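Local coordinates for 4-carboxymuconolactone decarboxylase (Sinorhizobium meliloti, PDB 4G9Q), which probably acts as a 4-carboxymuconolactone decarboxylase-type lyase in benzoate degradation, and may have peroxiredoxin activity, at residues D64-P69 against D75-T80; I85-A90 against F246-P251; A163-T168 against Y183-L188; D191-P196 against T221-K226. All coordinates share one frame; numbering follows the deposited sequence.

Contact 1: D64-P69 against D75-T80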
loop_
_atom_site.group_PDB
_atom_site.type_symbol
_atom_site.label_atom_id
_atom_site.label_comp_id
_atom_site.label_asym_id
_atom_site.label_seq_id
_atom_site.Cartn_x
_atom_site.Cartn_y
_atom_site.Cartn_z
ATOM N N ASP A 64 -5.571 -16.901 20.693
ATOM C CA ASP A 64 -4.646 -17.913 20.190
ATOM C C ASP A 64 -3.323 -17.317 19.712
ATOM O O ASP A 64 -2.277 -17.585 20.308
ATOM C CB ASP A 64 -5.312 -18.766 19.102
ATOM C CG ASP A 64 -4.639 -20.115 18.916
ATOM O OD1 ASP A 64 -3.547 -20.165 18.316
ATOM O OD2 ASP A 64 -5.209 -21.134 19.368
ATOM N N VAL A 65 -3.358 -16.505 18.655
ATOM C CA VAL A 65 -2.120 -15.966 18.070
ATOM C C VAL A 65 -1.264 -15.238 19.112
ATOM O O VAL A 65 -0.077 -15.552 19.277
ATOM C CB VAL A 65 -2.408 -15.021 16.881
ATOM C CG1 VAL A 65 -1.095 -14.500 16.265
ATOM C CG2 VAL A 65 -3.230 -15.746 15.841
ATOM N N TRP A 66 -1.875 -14.286 19.813
ATOM C CA TRP A 66 -1.171 -13.483 20.813
ATOM C C TRP A 66 -0.689 -14.316 21.998
ATOM O O TRP A 66 0.197 -13.885 22.735
ATOM C CB TRP A 66 -2.041 -12.321 21.301
ATOM C CG TRP A 66 -1.906 -11.083 20.460
ATOM C CD1 TRP A 66 -2.634 -10.761 19.349
ATOM C CD2 TRP A 66 -0.991 -9.998 20.669
ATOM N NE1 TRP A 66 -2.224 -9.546 18.852
ATOM C CE2 TRP A 66 -1.219 -9.055 19.642
ATOM C CE3 TRP A 66 0.003 -9.733 21.626
ATOM C CZ2 TRP A 66 -0.488 -7.864 19.539
ATOM C CZ3 TRP A 66 0.726 -8.548 21.526
ATOM C CH2 TRP A 66 0.476 -7.628 20.484
ATOM N N GLN A 67 -1.262 -15.509 22.153
ATOM C CA GLN A 67 -0.929 -16.408 23.261
ATOM C C GLN A 67 0.139 -17.447 22.921
ATOM O O GLN A 67 0.556 -18.216 23.799
ATOM C CB GLN A 67 -2.189 -17.106 23.790
ATOM C CG GLN A 67 -3.272 -16.158 24.303
ATOM C CD GLN A 67 -2.736 -15.080 25.231
ATOM O OE1 GLN A 67 -2.796 -13.890 24.914
ATOM N NE2 GLN A 67 -2.207 -15.489 26.381
ATOM N N ARG A 68 0.588 -17.469 21.662
ATOM C CA ARG A 68 1.618 -18.415 21.230
ATOM C C ARG A 68 2.943 -18.069 21.907
ATOM O O ARG A 68 3.468 -16.974 21.717
ATOM C CB ARG A 68 1.781 -18.415 19.710
ATOM C CG ARG A 68 0.571 -18.914 18.940
ATOM C CD ARG A 68 0.832 -18.886 17.429
ATOM N NE ARG A 68 1.984 -19.703 17.051
ATOM C CZ ARG A 68 1.944 -21.008 16.801
ATOM N NH1 ARG A 68 0.800 -21.680 16.882
ATOM N NH2 ARG A 68 3.059 -21.647 16.470
ATOM N N PRO A 69 3.476 -19.003 22.715
ATOM C CA PRO A 69 4.586 -18.666 23.615
ATOM C C PRO A 69 5.961 -18.503 22.959
ATOM O O PRO A 69 6.882 -18.003 23.612
ATOM C CB PRO A 69 4.607 -19.849 24.592
ATOM C CG PRO A 69 4.053 -20.980 23.807
ATOM C CD PRO A 69 2.990 -20.377 22.934
ATOM N N ASP A 75 7.619 -8.524 22.269
ATOM C CA ASP A 75 8.087 -8.604 20.886
ATOM C C ASP A 75 6.924 -8.522 19.907
ATOM O O ASP A 75 7.041 -7.883 18.866
ATOM C CB ASP A 75 8.882 -9.886 20.636
ATOM C CG ASP A 75 10.261 -9.862 21.270
ATOM O OD1 ASP A 75 10.821 -8.766 21.475
ATOM O OD2 ASP A 75 10.793 -10.952 21.563
ATOM N N ARG A 76 5.807 -9.167 20.243
ATOM C CA ARG A 76 4.604 -9.077 19.404
ATOM C C ARG A 76 4.105 -7.635 19.286
ATOM O O ARG A 76 3.648 -7.215 18.220
ATOM C CB ARG A 76 3.493 -10.000 19.912
ATOM C CG ARG A 76 3.742 -11.453 19.582
ATOM C CD ARG A 76 2.633 -12.371 20.089
ATOM N NE ARG A 76 3.122 -13.747 20.049
ATOM C CZ ARG A 76 3.052 -14.541 18.984
ATOM N NH1 ARG A 76 2.476 -14.119 17.859
ATOM N NH2 ARG A 76 3.551 -15.766 19.049
ATOM N N SER A 77 4.203 -6.878 20.375
ATOM C CA SER A 77 3.831 -5.464 20.342
ATOM C C SER A 77 4.717 -4.660 19.382
ATOM O O SER A 77 4.209 -3.844 18.613
ATOM C CB SER A 77 3.849 -4.857 21.746
ATOM O OG SER A 77 2.715 -5.267 22.496
ATOM N N LEU A 78 6.029 -4.901 19.414
ATOM C CA LEU A 78 6.947 -4.245 18.479
ATOM C C LEU A 78 6.628 -4.594 17.027
ATOM O O LEU A 78 6.615 -3.718 16.160
ATOM C CB LEU A 78 8.404 -4.596 18.794
ATOM C CG LEU A 78 9.060 -3.819 19.940
ATOM C CD1 LEU A 78 10.394 -4.467 20.281
ATOM C CD2 LEU A 78 9.240 -2.342 19.585
ATOM N N VAL A 79 6.370 -5.875 16.773
ATOM C CA VAL A 79 6.006 -6.357 15.437
ATOM C C VAL A 79 4.708 -5.707 14.948
ATOM O O VAL A 79 4.600 -5.297 13.784
ATOM C CB VAL A 79 5.876 -7.896 15.426
ATOM C CG1 VAL A 79 5.229 -8.398 14.139
ATOM C CG2 VAL A 79 7.253 -8.540 15.613
ATOM N N THR A 80 3.735 -5.611 15.848
ATOM C CA THR A 80 2.425 -5.052 15.515
ATOM C C THR A 80 2.525 -3.552 15.221
ATOM O O THR A 80 1.974 -3.076 14.223
ATOM C CB THR A 80 1.402 -5.317 16.631
ATOM O OG1 THR A 80 1.376 -6.723 16.911
ATOM C CG2 THR A 80 -0.003 -4.868 16.201
#
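Arg76 lies along the indole of Trp66 and ends against the backbone of the turn at Val65-Arg68. Its CB sits over one face of the Trp66 six-membered ring, 4.0 Å from the centroid, in a CH-pi contact. Arg76 CG is anti to its own carbonyl carbon (chi1 -76°), and the chain then runs extended to NE. It slides past the indole in the opposite direction and carries the guanidinium to the turn. There Arg76 NH2 donates to Arg68 O at 2.9 Å. The bond is bent, 140° at the hydrogen, and the oxygen is tilted from the guanidinium plane. Val65 O lies over the centre of one guanidinium face, 3.2 Å above the plane, without a bond to it. At the far end of the indole, Trp66 CZ2 meets Thr80 OG1 at 3.4 Å. Residues outside the two segments hold these groups. Glu239 forms salt bridges with both Arg76 and Arg68, which suggests that it offsets their like charges. His243 bonds Arg76 NH1 and Thr80 OG1, and Tyr247 OH bonds Trp66 NE1. With an alanine at Arg76 the CH-pi contact of CB could stay, but Arg68 O is likely to lose this donor and Glu239 one of its two cationic partners. The contact makes a buried connection between two consecutive helices, 51-65 and 73-86, of the all-alpha carboxymuconolactone decarboxylase fold, with the type I beta turn Val65-Arg68 in the link between them.

Contact 2: I85-A90 against F246-P251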
loop_
_atom_site.group_PDB
_atom_site.type_symbol
_atom_site.label_atom_id
_atom_site.label_comp_id
_atom_site.label_asym_id
_atom_site.label_seq_id
_atom_site.Cartn_x
_atom_site.Cartn_y
_atom_site.Cartn_z
ATOM N N ILE A 85 2.409 0.926 11.350
ATOM C CA ILE A 85 3.115 2.076 10.776
ATOM C C ILE A 85 3.341 1.874 9.277
ATOM O O ILE A 85 2.967 2.732 8.472
ATOM C CB ILE A 85 4.455 2.371 11.488
ATOM C CG1 ILE A 85 4.197 2.776 12.943
ATOM C CG2 ILE A 85 5.242 3.496 10.750
ATOM C CD1 ILE A 85 5.449 2.843 13.804
ATOM N N ALA A 86 3.927 0.732 8.913
ATOM C CA ALA A 86 4.275 0.450 7.516
ATOM C C ALA A 86 3.054 0.444 6.591
ATOM O O ALA A 86 3.136 0.876 5.434
ATOM C CB ALA A 86 5.014 -0.882 7.421
ATOM N N ARG A 87 1.925 -0.032 7.111
ATOM C CA ARG A 87 0.713 -0.213 6.306
ATOM C C ARG A 87 -0.236 0.982 6.322
ATOM O O ARG A 87 -1.340 0.911 5.771
ATOM C CB ARG A 87 -0.022 -1.480 6.737
ATOM C CG ARG A 87 0.738 -2.749 6.407
ATOM C CD ARG A 87 0.024 -3.983 6.931
ATOM N NE ARG A 87 -1.312 -4.144 6.356
ATOM C CZ ARG A 87 -1.573 -4.650 5.153
ATOM N NH1 ARG A 87 -0.595 -5.046 4.348
ATOM N NH2 ARG A 87 -2.831 -4.748 4.740
ATOM N N GLY A 88 0.195 2.075 6.945
ATOM C CA GLY A 88 -0.612 3.296 7.007
ATOM C C GLY A 88 -1.897 3.104 7.789
ATOM O O GLY A 88 -2.956 3.606 7.404
ATOM N N GLU A 89 -1.798 2.369 8.889
ATOM C CA GLU A 89 -2.930 2.136 9.771
ATOM C C GLU A 89 -2.674 2.823 11.112
ATOM O O GLU A 89 -2.983 2.285 12.176
ATOM C CB GLU A 89 -3.170 0.633 9.935
ATOM C CG GLU A 89 -3.444 -0.081 8.607
ATOM C CD GLU A 89 -3.503 -1.596 8.728
ATOM O OE1 GLU A 89 -3.495 -2.112 9.864
ATOM O OE2 GLU A 89 -3.554 -2.274 7.678
ATOM N N ALA A 90 -2.119 4.029 11.042
ATOM C CA ALA A 90 -1.757 4.798 12.238
ATOM C C ALA A 90 -2.869 5.020 13.279
ATOM O O ALA A 90 -2.565 5.030 14.464
ATOM C CB ALA A 90 -1.102 6.127 11.857
ATOM N N PHE A 246 -1.939 -12.241 10.140
ATOM C CA PHE A 246 -3.173 -11.645 10.642
ATOM C C PHE A 246 -3.204 -10.139 10.462
ATOM O O PHE A 246 -4.211 -9.588 10.015
ATOM C CB PHE A 246 -3.409 -12.050 12.102
ATOM C CG PHE A 246 -3.570 -13.531 12.281
ATOM C CD1 PHE A 246 -4.844 -14.103 12.335
ATOM C CD2 PHE A 246 -2.457 -14.363 12.343
ATOM C CE1 PHE A 246 -4.999 -15.474 12.475
ATOM C CE2 PHE A 246 -2.604 -15.739 12.476
ATOM C CZ PHE A 246 -3.881 -16.295 12.541
ATOM N N TYR A 247 -2.092 -9.477 10.776
ATOM C CA TYR A 247 -2.034 -8.013 10.708
ATOM C C TYR A 247 -1.767 -7.446 9.323
ATOM O O TYR A 247 -2.172 -6.323 9.032
ATOM C CB TYR A 247 -1.042 -7.460 11.735
ATOM C CG TYR A 247 -1.619 -7.511 13.127
ATOM C CD1 TYR A 247 -2.482 -6.511 13.576
ATOM C CD2 TYR A 247 -1.345 -8.585 13.979
ATOM C CE1 TYR A 247 -3.041 -6.561 14.848
ATOM C CE2 TYR A 247 -1.903 -8.649 15.255
ATOM C CZ TYR A 247 -2.743 -7.638 15.685
ATOM O OH TYR A 247 -3.292 -7.698 16.949
ATOM N N ALA A 248 -1.099 -8.220 8.472
ATOM C CA ALA A 248 -0.730 -7.739 7.146
ATOM C C ALA A 248 -1.320 -8.589 6.022
ATOM O O ALA A 248 -1.068 -8.326 4.847
ATOM C CB ALA A 248 0.785 -7.643 7.022
ATOM N N GLY A 249 -2.121 -9.591 6.385
ATOM C CA GLY A 249 -2.797 -10.432 5.400
ATOM C C GLY A 249 -2.006 -11.684 5.067
ATOM O O GLY A 249 -0.772 -11.668 5.061
ATOM N N TRP A 250 -2.724 -12.768 4.778
ATOM C CA TRP A 250 -2.100 -14.058 4.483
ATOM C C TRP A 250 -1.075 -13.993 3.338
ATOM O O TRP A 250 0.027 -14.526 3.477
ATOM C CB TRP A 250 -3.160 -15.137 4.194
ATOM C CG TRP A 250 -3.019 -16.331 5.076
ATOM C CD1 TRP A 250 -2.506 -17.550 4.747
ATOM C CD2 TRP A 250 -3.395 -16.408 6.454
ATOM N NE1 TRP A 250 -2.541 -18.391 5.844
ATOM C CE2 TRP A 250 -3.076 -17.709 6.905
ATOM C CE3 TRP A 250 -3.960 -15.497 7.355
ATOM C CZ2 TRP A 250 -3.319 -18.128 8.218
ATOM C CZ3 TRP A 250 -4.196 -15.905 8.662
ATOM C CH2 TRP A 250 -3.876 -17.217 9.079
ATOM N N PRO A 251 -1.430 -13.353 2.202
ATOM C CA PRO A 251 -0.481 -13.349 1.091
ATOM C C PRO A 251 0.883 -12.753 1.441
ATOM O O PRO A 251 1.901 -13.274 0.987
ATOM C CB PRO A 251 -1.200 -12.520 0.027
ATOM C CG PRO A 251 -2.654 -12.818 0.291
ATOM C CD PRO A 251 -2.749 -12.824 1.787
HETATM O O HOH W 1 -4.206 -4.727 7.614
HETATM O O HOH W 2 -3.583 -4.585 10.788
#
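Arg87 CG is anti to its carbonyl carbon (chi1 -68°), and the chain bends at chi3 (61°), which lays the guanidinium over the backbone of Ala248. Arg87 follows helix 73-86, which ends in a Schellman motif with Gly88, at positive phi, as the C-prime residue. Ala248 CA lies 3.6 Å above one guanidinium face, toward its rim. Beside it, Arg87 CD packs on Ala248 CB at 3.7 Å. Arg87 NE forms a salt bridge with Glu89 OE2 at 3.2 Å, meeting the oxygen from above the carboxylate plane. Arg87 NH1 bonds Ser213 O, while Lys125 of the second subunit pairs with Glu89 OE2. A leucine in place of Arg87 would probably leave Ser213 O without this donor and Glu89 without its mate in the same chain. Two waters join the segments. Water 1 lies between Arg87 NH2, Glu89 OE2 and Tyr247 O. Water 2 lies 2.6 Å from Glu89 OE1 and 2.8 Å from Tyr247 O.

Contact 3: A163-T168 against Y183-L188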
loop_
_atom_site.group_PDB
_atom_site.type_symbol
_atom_site.label_atom_id
_atom_site.label_comp_id
_atom_site.label_asym_id
_atom_site.label_seq_id
_atom_site.Cartn_x
_atom_site.Cartn_y
_atom_site.Cartn_z
ATOM N N ALA A 163 32.756 -2.141 5.573
ATOM C CA ALA A 163 33.624 -1.923 4.415
ATOM C C ALA A 163 33.184 -2.802 3.245
ATOM O O ALA A 163 33.185 -2.360 2.093
ATOM C CB ALA A 163 35.082 -2.192 4.775
ATOM N N GLN A 164 32.789 -4.035 3.562
ATOM C CA GLN A 164 32.295 -4.999 2.577
ATOM C C GLN A 164 30.950 -4.577 1.998
ATOM O O GLN A 164 30.752 -4.630 0.780
ATOM C CB GLN A 164 32.177 -6.393 3.203
ATOM C CG GLN A 164 33.402 -7.273 3.014
ATOM C CD GLN A 164 33.365 -8.057 1.710
ATOM O OE1 GLN A 164 34.182 -7.834 0.813
ATOM N NE2 GLN A 164 32.410 -8.975 1.596
ATOM N N ARG A 165 30.037 -4.161 2.875
ATOM C CA ARG A 165 28.713 -3.698 2.468
ATOM C C ARG A 165 28.810 -2.492 1.539
ATOM O O ARG A 165 28.200 -2.481 0.467
ATOM C CB ARG A 165 27.852 -3.355 3.690
ATOM C CG ARG A 165 26.387 -3.081 3.355
ATOM C CD ARG A 165 25.769 -2.027 4.284
ATOM N NE ARG A 165 26.508 -0.762 4.261
ATOM C CZ ARG A 165 26.369 0.193 3.341
ATOM N NH1 ARG A 165 25.505 0.058 2.342
ATOM N NH2 ARG A 165 27.102 1.293 3.424
ATOM N N ALA A 166 29.579 -1.485 1.954
ATOM C CA ALA A 166 29.757 -0.257 1.172
ATOM C C ALA A 166 30.375 -0.532 -0.202
ATOM O O ALA A 166 29.941 0.027 -1.209
ATOM C CB ALA A 166 30.599 0.751 1.942
ATOM N N THR A 167 31.386 -1.398 -0.232
ATOM C CA THR A 167 32.046 -1.770 -1.486
ATOM C C THR A 167 31.073 -2.435 -2.463
ATOM O O THR A 167 31.042 -2.077 -3.644
ATOM C CB THR A 167 33.288 -2.663 -1.226
ATOM O OG1 THR A 167 34.270 -1.899 -0.514
ATOM C CG2 THR A 167 33.901 -3.159 -2.534
ATOM N N THR A 168 30.277 -3.383 -1.966
ATOM C CA THR A 168 29.297 -4.103 -2.788
ATOM C C THR A 168 28.307 -3.131 -3.443
ATOM O O THR A 168 28.142 -3.134 -4.665
ATOM C CB THR A 168 28.540 -5.193 -1.977
ATOM O OG1 THR A 168 29.473 -6.169 -1.494
ATOM C CG2 THR A 168 27.497 -5.899 -2.840
ATOM N N TYR A 183 23.984 8.431 0.985
ATOM C CA TYR A 183 23.031 8.517 2.091
ATOM C C TYR A 183 22.858 7.176 2.801
ATOM O O TYR A 183 22.750 7.131 4.032
ATOM C CB TYR A 183 21.669 8.998 1.602
ATOM C CG TYR A 183 21.539 10.476 1.295
ATOM C CD1 TYR A 183 22.187 11.449 2.064
ATOM C CD2 TYR A 183 20.714 10.904 0.254
ATOM C CE1 TYR A 183 22.030 12.807 1.779
ATOM C CE2 TYR A 183 20.549 12.252 -0.032
ATOM C CZ TYR A 183 21.208 13.196 0.726
ATOM O OH TYR A 183 21.031 14.530 0.431
ATOM N N THR A 184 22.828 6.085 2.033
ATOM C CA THR A 184 22.719 4.744 2.616
ATOM C C THR A 184 23.839 4.522 3.642
ATOM O O THR A 184 23.591 4.081 4.770
ATOM C CB THR A 184 22.743 3.647 1.527
ATOM O OG1 THR A 184 21.698 3.905 0.581
ATOM C CG2 THR A 184 22.538 2.258 2.134
ATOM N N THR A 185 25.061 4.862 3.250
ATOM C CA THR A 185 26.215 4.771 4.144
ATOM C C THR A 185 26.111 5.732 5.332
ATOM O O THR A 185 26.168 5.302 6.492
ATOM C CB THR A 185 27.526 5.025 3.376
ATOM O OG1 THR A 185 27.658 4.041 2.344
ATOM C CG2 THR A 185 28.736 4.947 4.317
ATOM N N ASP A 186 25.960 7.020 5.038
ATOM C CA ASP A 186 26.043 8.070 6.061
ATOM C C ASP A 186 24.844 8.131 7.005
ATOM O O ASP A 186 25.018 8.275 8.222
ATOM C CB ASP A 186 26.251 9.442 5.419
ATOM C CG ASP A 186 27.604 9.578 4.733
ATOM O OD1 ASP A 186 28.526 8.781 5.026
ATOM O OD2 ASP A 186 27.737 10.503 3.905
ATOM N N TYR A 187 23.635 8.035 6.451
ATOM C CA TYR A 187 22.416 8.169 7.258
ATOM C C TYR A 187 21.994 6.860 7.903
ATOM O O TYR A 187 21.502 6.854 9.032
ATOM C CB TYR A 187 21.244 8.692 6.421
ATOM C CG TYR A 187 21.307 10.145 5.993
ATOM C CD1 TYR A 187 22.347 10.990 6.392
ATOM C CD2 TYR A 187 20.289 10.685 5.204
ATOM C CE1 TYR A 187 22.372 12.326 6.002
ATOM C CE2 TYR A 187 20.309 12.013 4.809
ATOM C CZ TYR A 187 21.352 12.827 5.208
ATOM O OH TYR A 187 21.361 14.148 4.814
ATOM N N LEU A 188 22.156 5.750 7.185
ATOM C CA LEU A 188 21.659 4.473 7.698
ATOM C C LEU A 188 22.716 3.661 8.429
ATOM O O LEU A 188 22.635 3.479 9.645
ATOM C CB LEU A 188 21.005 3.628 6.600
ATOM C CG LEU A 188 19.851 4.220 5.790
ATOM C CD1 LEU A 188 19.202 3.108 4.984
ATOM C CD2 LEU A 188 18.820 4.902 6.664
#
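Arg165 reaches from helix 159-173 to two neighbouring threonines of helix 178-192. The polar part is a single hydrogen bond between the segments. Arg165 NH2 donates to Thr185 OG1 at 3.0 Å, with an angle of 140° at the hydrogen. The hydroxyl oxygen lies at the edge of the guanidinium, in its plane. Arg165 CG is anti to the backbone N (chi1 -171°), and bends at chi2 and chi3 turn the guanidinium toward the threonines. A salt bridge from Arg165 NE to Glu162 holds the same group from its own helix.

The van der Waals part is small. The methyl carbon Thr184 CG2, anti to its backbone N, lies beside Arg165 NH1 at 3.7 Å. Ala166 CB comes only to 4.4 Å from Thr185 OG1, at the margin of the contact.

Backbone bonds shape the second helix, which widens into a pi-type turn at 184-188. Leu188 N makes weak bonds to Tyr183 O and Thr184 O.

The helix segments run roughly antiparallel, at 146°, with axes 10.9 Å apart. Phe189 packs against both Arg165 and Thr184, whose OG1 bonds Leu180 O and Trp250 of the third subunit, while Leu188 meets Tyr119 and Tyr120 of helix 107-120. Tyr183 bonds Asp64 of the third subunit, so helix 178-192 packs on helix 159-173 and also takes part in the trimer interface.

Contact 4: D191-P196 against T221-K226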
loop_
_atom_site.group_PDB
_atom_site.type_symbol
_atom_site.label_atom_id
_atom_site.label_comp_id
_atom_site.label_asym_id
_atom_site.label_seq_id
_atom_site.Cartn_x
_atom_site.Cartn_y
_atom_site.Cartn_z
ATOM N N ASP A 191 24.912 5.617 11.019
ATOM C CA ASP A 191 24.150 6.389 12.006
ATOM C C ASP A 191 22.933 5.635 12.532
ATOM O O ASP A 191 22.975 5.105 13.641
ATOM C CB ASP A 191 23.749 7.780 11.477
ATOM C CG ASP A 191 22.918 8.573 12.483
ATOM O OD1 ASP A 191 23.033 8.307 13.700
ATOM O OD2 ASP A 191 22.143 9.465 12.067
ATOM N N LEU A 192 21.858 5.578 11.737
ATOM C CA LEU A 192 20.598 4.970 12.177
ATOM C C LEU A 192 20.785 3.603 12.850
ATOM O O LEU A 192 20.259 3.375 13.946
ATOM C CB LEU A 192 19.593 4.875 11.008
ATOM C CG LEU A 192 18.172 4.371 11.324
ATOM C CD1 LEU A 192 17.417 5.331 12.233
ATOM C CD2 LEU A 192 17.397 4.132 10.029
ATOM N N TRP A 193 21.549 2.719 12.210
ATOM C CA TRP A 193 21.735 1.348 12.690
ATOM C C TRP A 193 22.611 1.255 13.934
ATOM O O TRP A 193 22.608 0.234 14.620
ATOM C CB TRP A 193 22.264 0.439 11.570
ATOM C CG TRP A 193 21.153 0.008 10.662
ATOM C CD1 TRP A 193 20.816 0.550 9.460
ATOM C CD2 TRP A 193 20.210 -1.036 10.914
ATOM N NE1 TRP A 193 19.719 -0.102 8.935
ATOM C CE2 TRP A 193 19.327 -1.079 9.810
ATOM C CE3 TRP A 193 20.034 -1.953 11.959
ATOM C CZ2 TRP A 193 18.275 -2.002 9.725
ATOM C CZ3 TRP A 193 18.984 -2.871 11.874
ATOM C CH2 TRP A 193 18.123 -2.885 10.760
ATOM N N LEU A 194 23.331 2.334 14.229
ATOM C CA LEU A 194 24.179 2.408 15.422
ATOM C C LEU A 194 23.532 3.181 16.574
ATOM O O LEU A 194 24.105 3.281 17.668
ATOM C CB LEU A 194 25.531 3.032 15.058
ATOM C CG LEU A 194 26.261 2.381 13.879
ATOM C CD1 LEU A 194 27.548 3.141 13.572
ATOM C CD2 LEU A 194 26.536 0.888 14.131
ATOM N N ARG A 195 22.339 3.724 16.345
ATOM C CA ARG A 195 21.621 4.421 17.405
ATOM C C ARG A 195 21.217 3.430 18.503
ATOM O O ARG A 195 20.659 2.373 18.209
ATOM C CB ARG A 195 20.416 5.173 16.835
ATOM C CG ARG A 195 20.801 6.436 16.049
ATOM C CD ARG A 195 19.584 7.043 15.336
ATOM N NE ARG A 195 18.509 7.356 16.279
ATOM C CZ ARG A 195 18.412 8.484 16.979
ATOM N NH1 ARG A 195 19.315 9.453 16.843
ATOM N NH2 ARG A 195 17.399 8.646 17.815
ATOM N N PRO A 196 21.534 3.747 19.770
ATOM C CA PRO A 196 21.345 2.739 20.831
ATOM C C PRO A 196 19.912 2.550 21.349
ATOM O O PRO A 196 19.658 1.619 22.120
ATOM C CB PRO A 196 22.255 3.252 21.959
ATOM C CG PRO A 196 22.274 4.743 21.765
ATOM C CD PRO A 196 22.280 4.927 20.256
ATOM N N THR A 221 15.961 -10.899 2.685
ATOM C CA THR A 221 17.155 -11.753 2.819
ATOM C C THR A 221 18.223 -11.067 3.679
ATOM O O THR A 221 18.675 -11.623 4.686
ATOM C CB THR A 221 17.723 -12.200 1.451
ATOM O OG1 THR A 221 16.761 -13.031 0.788
ATOM C CG2 THR A 221 19.024 -12.988 1.619
ATOM N N PHE A 222 18.603 -9.851 3.292
ATOM C CA PHE A 222 19.607 -9.094 4.033
ATOM C C PHE A 222 19.196 -8.888 5.490
ATOM O O PHE A 222 19.972 -9.163 6.412
ATOM C CB PHE A 222 19.870 -7.744 3.349
ATOM C CG PHE A 222 20.913 -6.908 4.038
ATOM C CD1 PHE A 222 22.265 -7.070 3.737
ATOM C CD2 PHE A 222 20.545 -5.962 4.990
ATOM C CE1 PHE A 222 23.233 -6.299 4.379
ATOM C CE2 PHE A 222 21.505 -5.186 5.639
ATOM C CZ PHE A 222 22.851 -5.356 5.332
ATOM N N HIS A 223 17.968 -8.419 5.702
ATOM C CA HIS A 223 17.547 -8.044 7.044
ATOM C C HIS A 223 17.197 -9.200 7.968
ATOM O O HIS A 223 17.351 -9.081 9.181
ATOM C CB HIS A 223 16.475 -6.950 7.001
ATOM C CG HIS A 223 17.030 -5.624 6.585
ATOM N ND1 HIS A 223 17.804 -4.852 7.425
ATOM C CD2 HIS A 223 16.988 -4.969 5.401
ATOM C CE1 HIS A 223 18.189 -3.761 6.784
ATOM N NE2 HIS A 223 17.711 -3.811 5.553
ATOM N N LEU A 224 16.755 -10.320 7.398
ATOM C CA LEU A 224 16.525 -11.521 8.203
ATOM C C LEU A 224 17.851 -12.132 8.654
ATOM O O LEU A 224 17.991 -12.533 9.809
ATOM C CB LEU A 224 15.664 -12.545 7.462
ATOM C CG LEU A 224 15.398 -13.866 8.198
ATOM C CD1 LEU A 224 14.692 -13.648 9.537
ATOM C CD2 LEU A 224 14.593 -14.797 7.308
ATOM N N ASN A 225 18.826 -12.187 7.748
ATOM C CA ASN A 225 20.173 -12.607 8.126
ATOM C C ASN A 225 20.713 -11.736 9.249
ATOM O O ASN A 225 21.251 -12.239 10.229
ATOM C CB ASN A 225 21.122 -12.580 6.928
ATOM C CG ASN A 225 21.029 -13.828 6.082
ATOM O OD1 ASN A 225 20.784 -13.758 4.878
ATOM N ND2 ASN A 225 21.234 -14.980 6.705
ATOM N N LYS A 226 20.532 -10.425 9.111
ATOM C CA LYS A 226 20.977 -9.477 10.128
ATOM C C LYS A 226 20.279 -9.709 11.473
ATOM O O LYS A 226 20.923 -9.677 12.519
ATOM C CB LYS A 226 20.782 -8.041 9.630
ATOM C CG LYS A 226 21.556 -6.990 10.411
ATOM C CD LYS A 226 21.474 -5.628 9.721
ATOM C CE LYS A 226 22.158 -4.527 10.537
ATOM N NZ LYS A 226 23.621 -4.771 10.738
#
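Trp193 receives His223 and Lys226, which lie one helical turn apart on helix 220-229. The contact belongs to the all-alpha carboxymuconolactone decarboxylase fold. Trp193 stands in the type I beta turn Leu192-Arg195 near the end of helix 178-192.

The tight part is buried at the indole. Trp193 CZ2 and His223 CE1 are 3.4 Å apart. The two ring planes are near parallel, at 18°, but displaced, with little overlap. The centroids of the Trp193 six-membered ring and the His223 ring are 5.5 Å apart. This is therefore a close touch of single atoms and not a full stack. Lys226 CE packs closely too, over one face of the indole. Other groups hold the indole in place. Tyr120 OH bonds Trp193 NE1, Phe189 stacks on the ring, and His116 meets it edge to face. Tyr120 also meets the His223 ring nearly at a right angle.

The looser side is the amino end of Lys226, a partly exposed residue. Its CG is anti to the backbone N (chi1 -163°), and the chain is extended as far as CE, which puts CE over the ring. The bend at chi4 sets the direction of NZ. Lys226 NZ is 5.3 Å from the centroid of the Trp193 six-membered ring, at most a weak cation-pi attraction. The closer CH-pi contact comes from Lys226 CE, 3.6 Å above the Trp193 ring plane and offset toward the rim.

How the contacts relate
Contacts 1 and 2 share helix 73-86, with centres 14 Å apart. They meet where Val65 packs on Phe246 and Thr80 on Tyr247. Contacts 3 and 4 share helix 178-192, with centres 12 Å apart, and are joined by probable backbone bonds from Trp193 N to Leu188 O and from Leu192 N to Tyr187 O. Contacts 1 and 4 lie on opposite sides of the chain's centre, in the first and second carboxymuconolactone decarboxylase regions of the chain. Contact 1 closes first along the chain. Contact 2 then spans 156 residues and encloses contact 3 followed by contact 4. It thereby joins these two regions. Contacts 1 and 2 touch the second subunit, and contacts 3 and 4 the third, so both pairs border trimer interfaces.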